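PDB 6W04: HAD hydrolase, family IA, variant 3 from Entamoeba histolytica, which binds magnesium and probably acts as a hydrolase of the haloacid dehalogenase superfamily, with a helical cap beside an alpha/beta core. Local coordinates for residues T16-H19 against A20-W23; R77-L80 against M81-D84; D169-S172 against G173-A177; S189-V193 against N194-Q198. All coordinates share one frame; numbering follows the deposited sequence. Where two conformers were deposited one is given.

Overall arrangement
The four contacts follow one another along the chain, each local to a helix or helix end. Interactions 1 and 2 lie on helices 16-31 and 62-82 of the helical cap; their centres are about 12 Å apart, and Leu18 packs against Met79 and Leu80. Interactions 3 and 4, also about 12 Å between centres, belong to the core with its parallel sheet: helix 171-180 follows strand 164-168, and the loop and helix of interaction 4 follow strand 183-187. Interaction 2 is about 26 and 27 Å from interactions 3 and 4, centre to centre. Interaction 1, about 20 Å from interactions 3 and 4 by centres, comes closer at its N-terminal end, where Thr16 and Pro17 touch Glu190. The magnesium ion bound in interaction 3 thus lies where the cap meets the core.

Interaction 1: residues T16-H19 against A20-W23; sequences TPLH and AFCW
Phe21 lays its ring over the carbonyl oxygen of Pro17, one turn back along the same helix. The oxygen stands 3.2 Å above the ring plane, displaced from the centre toward the rim, while the Phe21 backbone N donates to this same atom. The torsion that sets CG beside the backbone N (chi1 -60°) sends the ring back along the helix to this position. Leu18 meets Phe21 differently: the two side chains cross at about a right angle, and Leu18 CD1 comes to 4.1 Å from Phe21 CD2. The same methyl lies 4.1 Å from Cys22 SG, so one branch of the leucine serves both neighbours. It can do so because CG of Leu18 is turned opposite the backbone N (chi1 -176°), which brings CD1 alongside the following turn.

Ala20 N, Cys22 N and Trp23 N bind the carbonyls of Thr16, Leu18 and His19 at 2.9 to 3.0 Å; together with the Phe21 bond, these give an unbroken run of i+4 to i helical hydrogen bonds. CD1 of Trp23 approaches the His19 oxygen obliquely at 3.4 Å, and its indole reaches Leu51, Ile52 and Ile55 of helix 48-56. The His19 imidazole takes no part in these bonds; it is held at both nitrogens, ND1 by Lys72 and NE2 by Asp15, and stacks on Tyr76. This pair of bonds probably fixes its rotation beside Asn9 of the magnesium site. The arrangement is that of the first helix of a C1-type cap, which in this superfamily follows the first strand of the core and its metal-binding motif.

Interaction 2: residues R77-L80 against M81-D84; sequences RTML and MKSD
This is a helix C-terminal contact, made where helix 62-82 of the cap ends and the chain turns away, largely at the protein surface. Ser83, the first residue to abandon helical backbone angles, closes the end. Its OG donates to Leu80 O at 2.7 Å, approaching well off the carbonyl direction (C=O...OG angle 122°). The torsion that tucks OG between the backbone N and the carbonyl carbon (chi1 79°) points the hydroxyl back at the last turn. Ser83 N adds two weak bonds, to Met79 O at 2.8 Å and to Leu80 O, so the Leu80 oxygen is met by the hydroxyl and, weakly, by the backbone N of the same residue.

Ser83 thus closes the last turn of a helix in the C1-type cap, the helical insert that follows the first core strand in this superfamily. The preceding turn is still regular, with Met81 N bound to Arg77 O at 3.0 Å and a longer bond from Lys82 N to Thr78 O.

The extended Lys82 chain runs obliquely past Met79, its CE 3.7 Å from the thioether SD. CG of Lys82 rests 3.4 Å from Thr78 O, so the aliphatic part of the lysine lies back along the last turn. Leu80 packs on Phe119 and Tyr123 of helix 113-123, and Lys122 of that helix bonds to the carbonyls of Met81 and Ser83.

Interaction 3: residues D169-S172 against G173-A177; sequences DTIS and GIHSA. With MG (magnesium ion), chain B; SO4 (sulfate ion), chain D.
The His175 imidazole presents its edge to Ile171 O, which lies near the ring plane 3.0 Å from CD2. Alongside it, pointing the same way, Ile171 brings CG2 to 3.8 Å from CD2. The other flat group, the Asp169 carboxylate, uses both oxygens: OD2 binds magnesium at 2.1 Å and accepts from Thr11, and OD1 accepts from water 1, itself a magnesium ligand. Asp7 and the backbone O of Asn9 bind the same ion.

Thr170 is the N-cap of the helix. Its chi1 of 63° aims the hydroxyl at two partners: OG1 accepts from Gly173 N at 3.0 Å and donates to sulfate O2 at 2.8 Å. Water 2, another magnesium ligand, also donates to that sulfate oxygen. The sulfate probably came from the crystallisation liquor, but its place is consistent with a phosphate site in this family.

Helix 171-180 crosses over from strand 164-168 to strand 183-187 in a beta-alpha-beta unit. Ile174 and Ala177 pack on both strands, whereas Ser176 turns to helix 148-157 and bonds to Ala146 O.

Interaction 4: residues S189-V193 against N194-Q198; sequences SEMTV and NELLQ
Glu195 OE1 receives Thr192 N from above its carboxylate plane, 39° out of it, although the bond itself is nearly straight (3.0 Å, N-H...O 166°). It is one half of a capping box at the start of helix 193-197. The other half runs in reverse, from Glu195 N to Thr192 OG1 at 2.9 Å. The two residues thus satisfy each other's N-H, and their side chains cross at a slant, with Glu195 CG only 3.0 Å from Thr192 OG1. A chi1 of 69° turns the threonine OG1 toward Glu195 N. Beyond the box the helical pattern begins, Leu196 N to Thr192 O and Leu197 N to Val193 O.

Two apolar pairs accompany the box. Met191, just before the cap, puts CB 3.8 Å from Leu196 CG. Val193 and Leu197 run side by side, pointing the same way, CG1 to CD1 3.9 Å. In the fold this loop follows strand 183-187, and at its start Ser189 bonds to Gly10 O and touches Asp169 of the metal site. Water 3 ties loop to helix, donating to Glu190 O at 2.7 Å and to Glu195 OE1 at 2.9 Å.

Interaction 1: residues T16-H19 against A20-W23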
ATOM      1  N   THR A  16       3.358  -5.736  -6.847  1.00 24.13           N
ATOM      2  CA  THR A  16       3.637  -4.829  -7.956  1.00 22.97           C
ATOM      3  C   THR A  16       3.789  -5.555  -9.297  1.00 28.88           C
ATOM      4  O   THR A  16       3.199  -5.082 -10.287  1.00 28.48           O
ATOM      5  CB  THR A  16       4.861  -3.966  -7.634  1.00 30.23           C
ATOM      6  OG1 THR A  16       4.566  -3.188  -6.468  1.00 33.27           O
ATOM      7  CG2 THR A  16       5.174  -3.024  -8.831  1.00 34.21           C
ATOM      8  N   PRO A  17       4.517  -6.679  -9.409  1.00 28.23           N
ATOM      9  CA  PRO A  17       4.589  -7.344 -10.721  1.00 29.67           C
ATOM     10  C   PRO A  17       3.225  -7.723 -11.265  1.00 31.35           C
ATOM     11  O   PRO A  17       2.979  -7.587 -12.476  1.00 29.55           O
ATOM     12  CB  PRO A  17       5.469  -8.573 -10.445  1.00 34.85           C
ATOM     13  CG  PRO A  17       6.376  -8.133  -9.315  1.00 34.23           C
ATOM     14  CD  PRO A  17       5.409  -7.330  -8.423  1.00 31.04           C
ATOM     15  N   LEU A  18       2.312  -8.165 -10.394  1.00 25.21           N
ATOM     16  CA  LEU A  18       0.969  -8.491 -10.852  1.00 25.25           C
ATOM     17  C   LEU A  18       0.230  -7.254 -11.367  1.00 30.02           C
ATOM     18  O   LEU A  18      -0.451  -7.318 -12.400  1.00 28.88           O
ATOM     19  CB  LEU A  18       0.186  -9.156  -9.714  1.00 27.28           C
ATOM     20  CG  LEU A  18      -1.204  -9.626 -10.095  1.00 36.05           C
ATOM     21  CD1 LEU A  18      -1.174 -10.389 -11.441  1.00 37.32           C
ATOM     22  CD2 LEU A  18      -1.755 -10.547  -8.981  1.00 35.69           C
ATOM     23  N   HIS A  19       0.337  -6.117 -10.664  1.00 28.96           N
ATOM     24  CA  HIS A  19      -0.246  -4.881 -11.200  1.00 24.03           C
ATOM     25  C   HIS A  19       0.335  -4.550 -12.568  1.00 26.11           C
ATOM     26  O   HIS A  19      -0.398  -4.150 -13.478  1.00 26.75           O
ATOM     27  CB  HIS A  19      -0.039  -3.706 -10.222  1.00 30.87           C
ATOM     28  CG  HIS A  19      -0.901  -3.786  -9.002  1.00 24.36           C
ATOM     29  ND1 HIS A  19      -2.267  -3.589  -9.046  1.00 28.33           N
ATOM     30  CD2 HIS A  19      -0.604  -4.085  -7.714  1.00 26.29           C
ATOM     31  CE1 HIS A  19      -2.772  -3.752  -7.832  1.00 30.59           C
ATOM     32  NE2 HIS A  19      -1.785  -4.062  -7.008  1.00 29.38           N
ATOM     33  N   ALA A  20       1.655  -4.717 -12.735  1.00 26.33           N
ATOM     34  CA  ALA A  20       2.282  -4.461 -14.031  1.00 27.82           C
ATOM     35  C   ALA A  20       1.704  -5.358 -15.122  1.00 29.89           C
ATOM     36  O   ALA A  20       1.400  -4.881 -16.221  1.00 24.31           O
ATOM     37  CB  ALA A  20       3.796  -4.663 -13.932  1.00 24.83           C
ATOM     38  N   PHE A  21       1.530  -6.659 -14.829  1.00 27.74           N
ATOM     39  CA  PHE A  21       0.930  -7.582 -15.799  1.00 29.77           C
ATOM     40  C   PHE A  21      -0.464  -7.144 -16.192  1.00 30.49           C
ATOM     41  O   PHE A  21      -0.840  -7.247 -17.363  1.00 26.35           O
ATOM     42  CB  PHE A  21       0.794  -9.005 -15.245  1.00 28.02           C
ATOM     43  CG  PHE A  21       2.066  -9.643 -14.852  1.00 29.75           C
ATOM     44  CD1 PHE A  21       3.275  -9.183 -15.331  1.00 29.29           C
ATOM     45  CD2 PHE A  21       2.045 -10.732 -13.986  1.00 31.48           C
ATOM     46  CE1 PHE A  21       4.460  -9.792 -14.955  1.00 38.70           C
ATOM     47  CE2 PHE A  21       3.215 -11.340 -13.607  1.00 32.28           C
ATOM     48  CZ  PHE A  21       4.425 -10.873 -14.093  1.00 36.46           C
ATOM     49  N   CYS A  22      -1.281  -6.754 -15.204  1.00 25.87           N
ATOM     50  CA  CYS A  22      -2.654  -6.352 -15.494  1.00 23.85           C
ATOM     51  C   CYS A  22      -2.696  -5.088 -16.337  1.00 24.53           C
ATOM     52  O   CYS A  22      -3.509  -4.992 -17.261  1.00 26.51           O
ATOM     53  CB  CYS A  22      -3.448  -6.137 -14.211  1.00 26.59           C
ATOM     54  SG  CYS A  22      -3.628  -7.661 -13.304  1.00 33.75           S
ATOM     55  N   TRP A  23      -1.824  -4.117 -16.058  1.00 21.58           N
ATOM     56  CA  TRP A  23      -1.842  -2.934 -16.920  1.00 22.10           C
ATOM     57  C   TRP A  23      -1.296  -3.248 -18.304  1.00 21.24           C
ATOM     58  O   TRP A  23      -1.713  -2.622 -19.287  1.00 25.06           O
ATOM     59  CB  TRP A  23      -1.044  -1.765 -16.305  1.00 22.28           C
ATOM     60  CG  TRP A  23      -1.847  -1.044 -15.267  1.00 24.29           C
ATOM     61  CD1 TRP A  23      -1.584  -0.965 -13.925  1.00 26.92           C
ATOM     62  CD2 TRP A  23      -3.056  -0.315 -15.489  1.00 23.97           C
ATOM     63  NE1 TRP A  23      -2.561  -0.209 -13.298  1.00 24.42           N
ATOM     64  CE2 TRP A  23      -3.479   0.191 -14.240  1.00 23.92           C
ATOM     65  CE3 TRP A  23      -3.847  -0.066 -16.626  1.00 29.63           C
ATOM     66  CZ2 TRP A  23      -4.649   0.939 -14.094  1.00 21.88           C
ATOM     67  CZ3 TRP A  23      -5.005   0.676 -16.481  1.00 23.32           C
ATOM     68  CH2 TRP A  23      -5.404   1.166 -15.225  1.00 24.21           C
TER

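Interaction 2: residues R77-L80 against M81-D84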
ATOM      1  N   ARG A  77      -7.904  -8.571  -9.373  1.00 26.00           N
ATOM      2  CA  ARG A  77      -8.499  -9.372  -8.302  0.61 29.71           C
ATOM      3  C   ARG A  77      -8.544 -10.839  -8.666  1.00 30.53           C
ATOM      4  O   ARG A  77      -8.311 -11.702  -7.815  1.00 29.88           O
ATOM      5  CB  ARG A  77      -9.930  -8.924  -8.007  0.61 31.14           C
ATOM      6  CG  ARG A  77     -10.033  -7.653  -7.300  0.61 31.41           C
ATOM      7  CD  ARG A  77     -11.476  -7.219  -7.289  0.61 33.72           C
ATOM      8  NE  ARG A  77     -11.524  -5.781  -7.430  0.61 28.14           N
ATOM      9  CZ  ARG A  77     -12.460  -5.131  -8.102  0.61 36.29           C
ATOM     10  NH1 ARG A  77     -12.399  -3.816  -8.172  0.61 31.94           N
ATOM     11  NH2 ARG A  77     -13.449  -5.797  -8.692  0.61 37.96           N
ATOM     12  N   THR A  78      -8.900 -11.133  -9.914  1.00 28.85           N
ATOM     13  CA  THR A  78      -8.999 -12.509 -10.371  1.00 36.72           C
ATOM     14  C   THR A  78      -7.632 -13.182 -10.348  1.00 32.37           C
ATOM     15  O   THR A  78      -7.486 -14.310  -9.860  1.00 28.43           O
ATOM     16  CB  THR A  78      -9.604 -12.511 -11.772  1.00 30.33           C
ATOM     17  OG1 THR A  78     -10.921 -11.964 -11.693  1.00 35.62           O
ATOM     18  CG2 THR A  78      -9.682 -13.914 -12.321  1.00 37.44           C
ATOM     19  N   MET A  79      -6.614 -12.484 -10.856  1.00 24.64           N
ATOM     20  CA  MET A  79      -5.252 -13.019 -10.849  1.00 22.75           C
ATOM     21  C   MET A  79      -4.714 -13.185  -9.427  1.00 22.83           C
ATOM     22  O   MET A  79      -4.111 -14.216  -9.099  1.00 30.33           O
ATOM     23  CB  MET A  79      -4.335 -12.104 -11.665  1.00 24.19           C
ATOM     24  CG  MET A  79      -4.747 -12.001 -13.151  1.00 29.15           C
ATOM     25  SD  MET A  79      -4.464 -13.539 -14.117  1.00 41.16           S
ATOM     26  CE  MET A  79      -2.733 -13.848 -13.722  1.00 42.55           C
ATOM     27  N   LEU A  80      -4.903 -12.167  -8.579  1.00 21.15           N
ATOM     28  CA  LEU A  80      -4.454 -12.234  -7.199  1.00 24.59           C
ATOM     29  C   LEU A  80      -5.060 -13.434  -6.470  1.00 29.93           C
ATOM     30  O   LEU A  80      -4.347 -14.178  -5.785  1.00 26.16           O
ATOM     31  CB  LEU A  80      -4.784 -10.934  -6.452  1.00 24.13           C
ATOM     32  CG  LEU A  80      -4.299 -10.990  -4.991  1.00 25.21           C
ATOM     33  CD1 LEU A  80      -2.739 -11.001  -5.015  1.00 27.62           C
ATOM     34  CD2 LEU A  80      -4.786  -9.808  -4.198  1.00 27.08           C
ATOM     35  N   MET A  81      -6.376 -13.645  -6.623  1.00 27.64           N
ATOM     36  CA  MET A  81      -7.032 -14.764  -5.950  0.54 28.73           C
ATOM     37  C   MET A  81      -6.428 -16.100  -6.357  1.00 29.87           C
ATOM     38  O   MET A  81      -6.262 -16.993  -5.521  1.00 29.52           O
ATOM     39  CB  MET A  81      -8.533 -14.757  -6.243  0.54 33.70           C
ATOM     40  CG  MET A  81      -9.359 -14.085  -5.180  0.54 40.54           C
ATOM     41  SD  MET A  81      -9.302 -15.008  -3.637  0.54 50.90           S
ATOM     42  CE  MET A  81     -10.640 -14.213  -2.761  0.54 55.90           C
ATOM     43  N   LYS A  82      -6.118 -16.280  -7.640  1.00 29.33           N
ATOM     44  CA  LYS A  82      -5.572 -17.587  -7.993  1.00 34.07           C
ATOM     45  C   LYS A  82      -4.055 -17.653  -7.858  1.00 33.28           C
ATOM     46  O   LYS A  82      -3.507 -18.760  -7.890  1.00 30.18           O
ATOM     47  CB  LYS A  82      -5.992 -18.015  -9.405  1.00 40.32           C
ATOM     48  CG  LYS A  82      -5.597 -17.110 -10.543  1.00 42.27           C
ATOM     49  CD  LYS A  82      -6.274 -17.622 -11.827  1.00 49.20           C
ATOM     50  CE  LYS A  82      -6.196 -16.597 -12.945  1.00 42.15           C
ATOM     51  NZ  LYS A  82      -6.692 -17.124 -14.239  1.00 37.93           N
ATOM     52  N   SER A  83      -3.390 -16.517  -7.639  1.00 27.99           N
ATOM     53  CA  SER A  83      -1.950 -16.483  -7.414  1.00 29.74           C
ATOM     54  C   SER A  83      -1.601 -17.096  -6.051  1.00 32.13           C
ATOM     55  O   SER A  83      -2.473 -17.402  -5.228  1.00 30.17           O
ATOM     56  CB  SER A  83      -1.437 -15.043  -7.458  1.00 24.95           C
ATOM     57  OG  SER A  83      -1.724 -14.413  -6.216  1.00 29.16           O
ATOM     58  N   ASP A  84      -0.297 -17.308  -5.816  1.00 30.61           N
ATOM     59  CA  ASP A  84       0.166 -17.770  -4.509  1.00 32.45           C
ATOM     60  C   ASP A  84       0.952 -16.674  -3.798  1.00 37.75           C
ATOM     61  O   ASP A  84       1.784 -16.955  -2.937  1.00 33.31           O
ATOM     62  CB  ASP A  84       0.986 -19.063  -4.619  1.00 36.12           C
ATOM     63  CG  ASP A  84       2.311 -18.870  -5.354  1.00 54.83           C
ATOM     64  OD1 ASP A  84       2.631 -17.735  -5.755  1.00 45.88           O
ATOM     65  OD2 ASP A  84       3.036 -19.872  -5.533  1.00 56.92           O
TER

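Interaction 3: residues D169-S172 against G173-A177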
ATOM      1  N   ASP A 169       5.841   1.512   0.980  1.00 30.25           N
ATOM      2  CA  ASP A 169       6.736   1.068  -0.093  1.00 31.45           C
ATOM      3  C   ASP A 169       6.905   2.067  -1.229  1.00 33.97           C
ATOM      4  O   ASP A 169       7.687   1.797  -2.152  1.00 35.73           O
ATOM      5  CB  ASP A 169       6.256  -0.263  -0.695  1.00 26.13           C
ATOM      6  CG  ASP A 169       4.953  -0.127  -1.466  1.00 29.57           C
ATOM      7  OD1 ASP A 169       4.928  -0.450  -2.677  1.00 31.29           O
ATOM      8  OD2 ASP A 169       3.944   0.286  -0.850  1.00 33.40           O
ATOM      9  N   THR A 170       6.202   3.200  -1.207  1.00 30.42           N
ATOM     10  CA  THR A 170       6.273   4.159  -2.299  1.00 30.24           C
ATOM     11  C   THR A 170       6.625   5.547  -1.790  1.00 30.40           C
ATOM     12  O   THR A 170       6.459   5.866  -0.608  1.00 28.70           O
ATOM     13  CB  THR A 170       4.944   4.269  -3.054  1.00 34.07           C
ATOM     14  OG1 THR A 170       3.949   4.765  -2.147  1.00 32.82           O
ATOM     15  CG2 THR A 170       4.525   2.897  -3.610  1.00 32.38           C
ATOM     16  N   ILE A 171       7.063   6.380  -2.736  1.00 31.87           N
ATOM     17  CA  ILE A 171       7.365   7.776  -2.447  1.00 31.22           C
ATOM     18  C   ILE A 171       6.129   8.489  -1.899  1.00 32.30           C
ATOM     19  O   ILE A 171       6.177   9.126  -0.843  1.00 31.38           O
ATOM     20  CB  ILE A 171       7.911   8.460  -3.712  1.00 32.26           C
ATOM     21  CG1 ILE A 171       9.246   7.814  -4.091  1.00 33.62           C
ATOM     22  CG2 ILE A 171       8.021   9.997  -3.535  1.00 35.39           C
ATOM     23  CD1 ILE A 171       9.751   8.214  -5.471  1.00 40.49           C
ATOM     24  N   SER A 172       5.001   8.381  -2.609  0.64 30.38           N
ATOM     25  CA  SER A 172       3.812   9.111  -2.170  0.64 27.67           C
ATOM     26  C   SER A 172       3.326   8.611  -0.814  0.64 29.27           C
ATOM     27  O   SER A 172       2.848   9.399   0.013  0.64 32.95           O
ATOM     28  CB  SER A 172       2.702   9.009  -3.220  0.64 29.74           C
ATOM     29  OG  SER A 172       2.940   9.905  -4.291  0.64 30.64           O
ATOM     30  N   GLY A 173       3.457   7.311  -0.555  1.00 29.34           N
ATOM     31  CA  GLY A 173       3.020   6.784   0.729  1.00 29.41           C
ATOM     32  C   GLY A 173       3.935   7.181   1.872  1.00 30.47           C
ATOM     33  O   GLY A 173       3.476   7.443   2.992  1.00 33.35           O
ATOM     34  N   ILE A 174       5.242   7.236   1.612  1.00 29.05           N
ATOM     35  CA  ILE A 174       6.151   7.742   2.638  1.00 29.73           C
ATOM     36  C   ILE A 174       5.807   9.193   2.962  1.00 34.77           C
ATOM     37  O   ILE A 174       5.810   9.613   4.127  1.00 29.87           O
ATOM     38  CB  ILE A 174       7.618   7.603   2.183  1.00 33.84           C
ATOM     39  CG1 ILE A 174       8.043   6.131   2.071  1.00 41.58           C
ATOM     40  CG2 ILE A 174       8.541   8.417   3.097  1.00 35.60           C
ATOM     41  CD1 ILE A 174       8.101   5.399   3.351  1.00 51.48           C
ATOM     42  N   HIS A 175       5.470   9.980   1.941  1.00 36.86           N
ATOM     43  CA  HIS A 175       5.193  11.383   2.215  1.00 38.64           C
ATOM     44  C   HIS A 175       3.830  11.597   2.843  1.00 33.93           C
ATOM     45  O   HIS A 175       3.653  12.574   3.578  1.00 31.86           O
ATOM     46  CB  HIS A 175       5.363  12.206   0.941  1.00 38.29           C
ATOM     47  CG  HIS A 175       6.799  12.393   0.614  1.00 46.53           C
ATOM     48  ND1 HIS A 175       7.603  13.255   1.328  1.00 46.73           N
ATOM     49  CD2 HIS A 175       7.619  11.714  -0.222  1.00 48.74           C
ATOM     50  CE1 HIS A 175       8.842  13.156   0.886  1.00 46.23           C
ATOM     51  NE2 HIS A 175       8.878  12.228  -0.053  1.00 47.02           N
ATOM     52  N   SER A 176       2.879  10.703   2.577  1.00 34.82           N
ATOM     53  CA  SER A 176       1.634  10.694   3.342  1.00 34.41           C
ATOM     54  C   SER A 176       1.910  10.511   4.827  1.00 37.68           C
ATOM     55  O   SER A 176       1.395  11.265   5.662  1.00 34.17           O
ATOM     56  CB  SER A 176       0.714   9.592   2.833  1.00 34.69           C
ATOM     57  OG  SER A 176      -0.425   9.466   3.666  1.00 38.21           O
ATOM     58  N   ALA A 177       2.745   9.527   5.170  1.00 36.16           N
ATOM     59  CA  ALA A 177       3.085   9.286   6.575  1.00 36.85           C
ATOM     60  C   ALA A 177       3.793  10.485   7.187  1.00 36.42           C
ATOM     61  O   ALA A 177       3.472  10.909   8.309  1.00 37.41           O
ATOM     62  CB  ALA A 177       3.954   8.033   6.709  1.00 32.47           C
TER
HETATM   63 MG    MG B 301       1.902   0.456  -1.258  1.00 28.64          MG
HETATM   64  S   SO4 D 303       0.551   5.334  -3.834  0.83 81.01           S
HETATM   65  O1  SO4 D 303       1.383   5.065  -5.005  0.83 86.66           O
HETATM   66  O2  SO4 D 303       1.172   4.750  -2.648  0.83 69.12           O
HETATM   67  O3  SO4 D 303      -0.782   4.777  -4.022  0.83 89.62           O
HETATM   68  O4  SO4 D 303       0.404   6.773  -3.679  0.83 88.74           O
HETATM   69  O   HOH W   1       2.482   0.323  -3.380  1.00 30.53           O
HETATM   70  O   HOH W   2       2.006   2.555  -0.888  1.00 29.29           O

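Interaction 4: residues S189-V193 against N194-Q198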
ATOM      1  N   SER A 189      10.290  -3.359  -1.446  1.00 38.95           N
ATOM      2  CA  SER A 189       9.722  -4.307  -2.403  1.00 35.62           C
ATOM      3  C   SER A 189       9.992  -3.902  -3.844  1.00 33.46           C
ATOM      4  O   SER A 189      10.123  -4.773  -4.709  1.00 40.31           O
ATOM      5  CB  SER A 189       8.214  -4.466  -2.196  1.00 31.50           C
ATOM      6  OG  SER A 189       7.564  -3.212  -2.330  1.00 33.27           O
ATOM      7  N   GLU A 190      10.049  -2.612  -4.132  1.00 35.55           N
ATOM      8  CA  GLU A 190      10.394  -2.124  -5.461  1.00 36.58           C
ATOM      9  C   GLU A 190      11.574  -1.167  -5.454  1.00 42.47           C
ATOM     10  O   GLU A 190      12.463  -1.277  -6.300  1.00 38.95           O
ATOM     11  CB  GLU A 190       9.170  -1.442  -6.109  1.00 43.10           C
ATOM     12  CG  GLU A 190       8.164  -2.449  -6.661  1.00 47.37           C
ATOM     13  CD  GLU A 190       8.732  -3.275  -7.817  1.00 62.05           C
ATOM     14  OE1 GLU A 190       9.373  -2.674  -8.711  1.00 65.76           O
ATOM     15  OE2 GLU A 190       8.538  -4.520  -7.832  1.00 51.83           O
ATOM     16  N   MET A 191      11.615  -0.230  -4.522  1.00 34.85           N
ATOM     17  CA  MET A 191      12.836   0.522  -4.285  1.00 33.80           C
ATOM     18  C   MET A 191      13.809  -0.303  -3.457  1.00 37.30           C
ATOM     19  O   MET A 191      13.406  -1.175  -2.691  1.00 40.45           O
ATOM     20  CB  MET A 191      12.500   1.832  -3.581  1.00 32.53           C
ATOM     21  CG  MET A 191      11.565   2.685  -4.467  1.00 45.51           C
ATOM     22  SD  MET A 191      10.955   4.183  -3.688  1.00 46.40           S
ATOM     23  CE  MET A 191      12.465   5.056  -3.388  1.00 34.36           C
ATOM     24  N   THR A 192      15.103  -0.049  -3.655  1.00 39.69           N
ATOM     25  CA  THR A 192      16.122  -0.633  -2.792  1.00 38.84           C
ATOM     26  C   THR A 192      16.068   0.014  -1.409  1.00 49.61           C
ATOM     27  O   THR A 192      15.448   1.063  -1.207  1.00 40.15           O
ATOM     28  CB  THR A 192      17.513  -0.445  -3.388  1.00 44.30           C
ATOM     29  OG1 THR A 192      17.880   0.950  -3.355  1.00 41.59           O
ATOM     30  CG2 THR A 192      17.548  -0.966  -4.822  1.00 43.61           C
ATOM     31  N   VAL A 193      16.729  -0.631  -0.441  1.00 40.10           N
ATOM     32  CA  VAL A 193      16.865  -0.034   0.888  1.00 46.32           C
ATOM     33  C   VAL A 193      17.523   1.340   0.792  1.00 40.27           C
ATOM     34  O   VAL A 193      17.072   2.307   1.420  1.00 42.02           O
ATOM     35  CB  VAL A 193      17.659  -0.969   1.826  1.00 42.20           C
ATOM     36  CG1 VAL A 193      18.326  -0.163   2.937  1.00 43.67           C
ATOM     37  CG2 VAL A 193      16.747  -2.027   2.409  1.00 45.29           C
ATOM     38  N   ASN A 194      18.615   1.436   0.021  1.00 42.42           N
ATOM     39  CA  ASN A 194      19.358   2.692  -0.093  1.00 47.82           C
ATOM     40  C   ASN A 194      18.540   3.769  -0.794  1.00 50.82           C
ATOM     41  O   ASN A 194      18.691   4.961  -0.494  1.00 43.40           O
ATOM     42  CB  ASN A 194      20.661   2.476  -0.857  1.00 52.39           C
ATOM     43  CG  ASN A 194      21.661   1.652  -0.080  1.00 72.28           C
ATOM     44  OD1 ASN A 194      21.555   1.510   1.142  1.00 74.76           O
ATOM     45  ND2 ASN A 194      22.645   1.101  -0.786  1.00 77.19           N
ATOM     46  N   GLU A 195      17.704   3.378  -1.751  1.00 43.55           N
ATOM     47  CA  GLU A 195      16.875   4.370  -2.422  1.00 49.63           C
ATOM     48  C   GLU A 195      15.833   4.933  -1.465  1.00 43.32           C
ATOM     49  O   GLU A 195      15.580   6.140  -1.461  1.00 46.32           O
ATOM     50  CB  GLU A 195      16.226   3.758  -3.667  1.00 37.96           C
ATOM     51  CG  GLU A 195      17.232   3.501  -4.814  1.00 44.21           C
ATOM     52  CD  GLU A 195      16.619   2.698  -5.954  1.00 51.61           C
ATOM     53  OE1 GLU A 195      15.588   2.027  -5.729  1.00 46.11           O
ATOM     54  OE2 GLU A 195      17.157   2.741  -7.078  1.00 57.88           O
ATOM     55  N   LEU A 196      15.255   4.081  -0.617  1.00 35.35           N
ATOM     56  CA  LEU A 196      14.295   4.567   0.371  1.00 36.00           C
ATOM     57  C   LEU A 196      14.968   5.463   1.402  1.00 41.21           C
ATOM     58  O   LEU A 196      14.356   6.429   1.865  1.00 36.89           O
ATOM     59  CB  LEU A 196      13.595   3.389   1.056  1.00 34.78           C
ATOM     60  CG  LEU A 196      12.602   2.605   0.183  1.00 35.13           C
ATOM     61  CD1 LEU A 196      12.480   1.136   0.635  1.00 37.47           C
ATOM     62  CD2 LEU A 196      11.224   3.283   0.189  1.00 34.28           C
ATOM     63  N   LEU A 197      16.226   5.173   1.759  1.00 39.52           N
ATOM     64  CA  LEU A 197      16.939   5.999   2.727  1.00 42.56           C
ATOM     65  C   LEU A 197      17.275   7.376   2.173  1.00 45.13           C
ATOM     66  O   LEU A 197      17.464   8.312   2.955  1.00 51.68           O
ATOM     67  CB  LEU A 197      18.227   5.290   3.200  1.00 42.29           C
ATOM     68  CG  LEU A 197      18.012   4.018   4.043  1.00 51.73           C
ATOM     69  CD1 LEU A 197      19.334   3.329   4.380  1.00 52.92           C
ATOM     70  CD2 LEU A 197      17.233   4.312   5.318  1.00 48.28           C
ATOM     71  N   GLN A 198      17.349   7.521   0.847  1.00 40.75           N
ATOM     72  CA  GLN A 198      17.656   8.821   0.268  0.52 44.37           C
ATOM     73  C   GLN A 198      16.496   9.804   0.379  1.00 48.80           C
ATOM     74  O   GLN A 198      16.682  10.980   0.050  1.00 52.20           O
ATOM     75  CB  GLN A 198      18.069   8.656  -1.198  0.52 46.49           C
ATOM     76  CG  GLN A 198      19.428   7.975  -1.412  0.52 50.78           C
ATOM     77  CD  GLN A 198      20.564   8.966  -1.628  0.52 56.16           C
ATOM     78  OE1 GLN A 198      20.759   9.480  -2.731  0.52 65.50           O
ATOM     79  NE2 GLN A 198      21.318   9.235  -0.576  0.52 60.29           N
TER
HETATM   80  O   HOH W   3      14.490   0.016  -7.564  1.00 55.44           O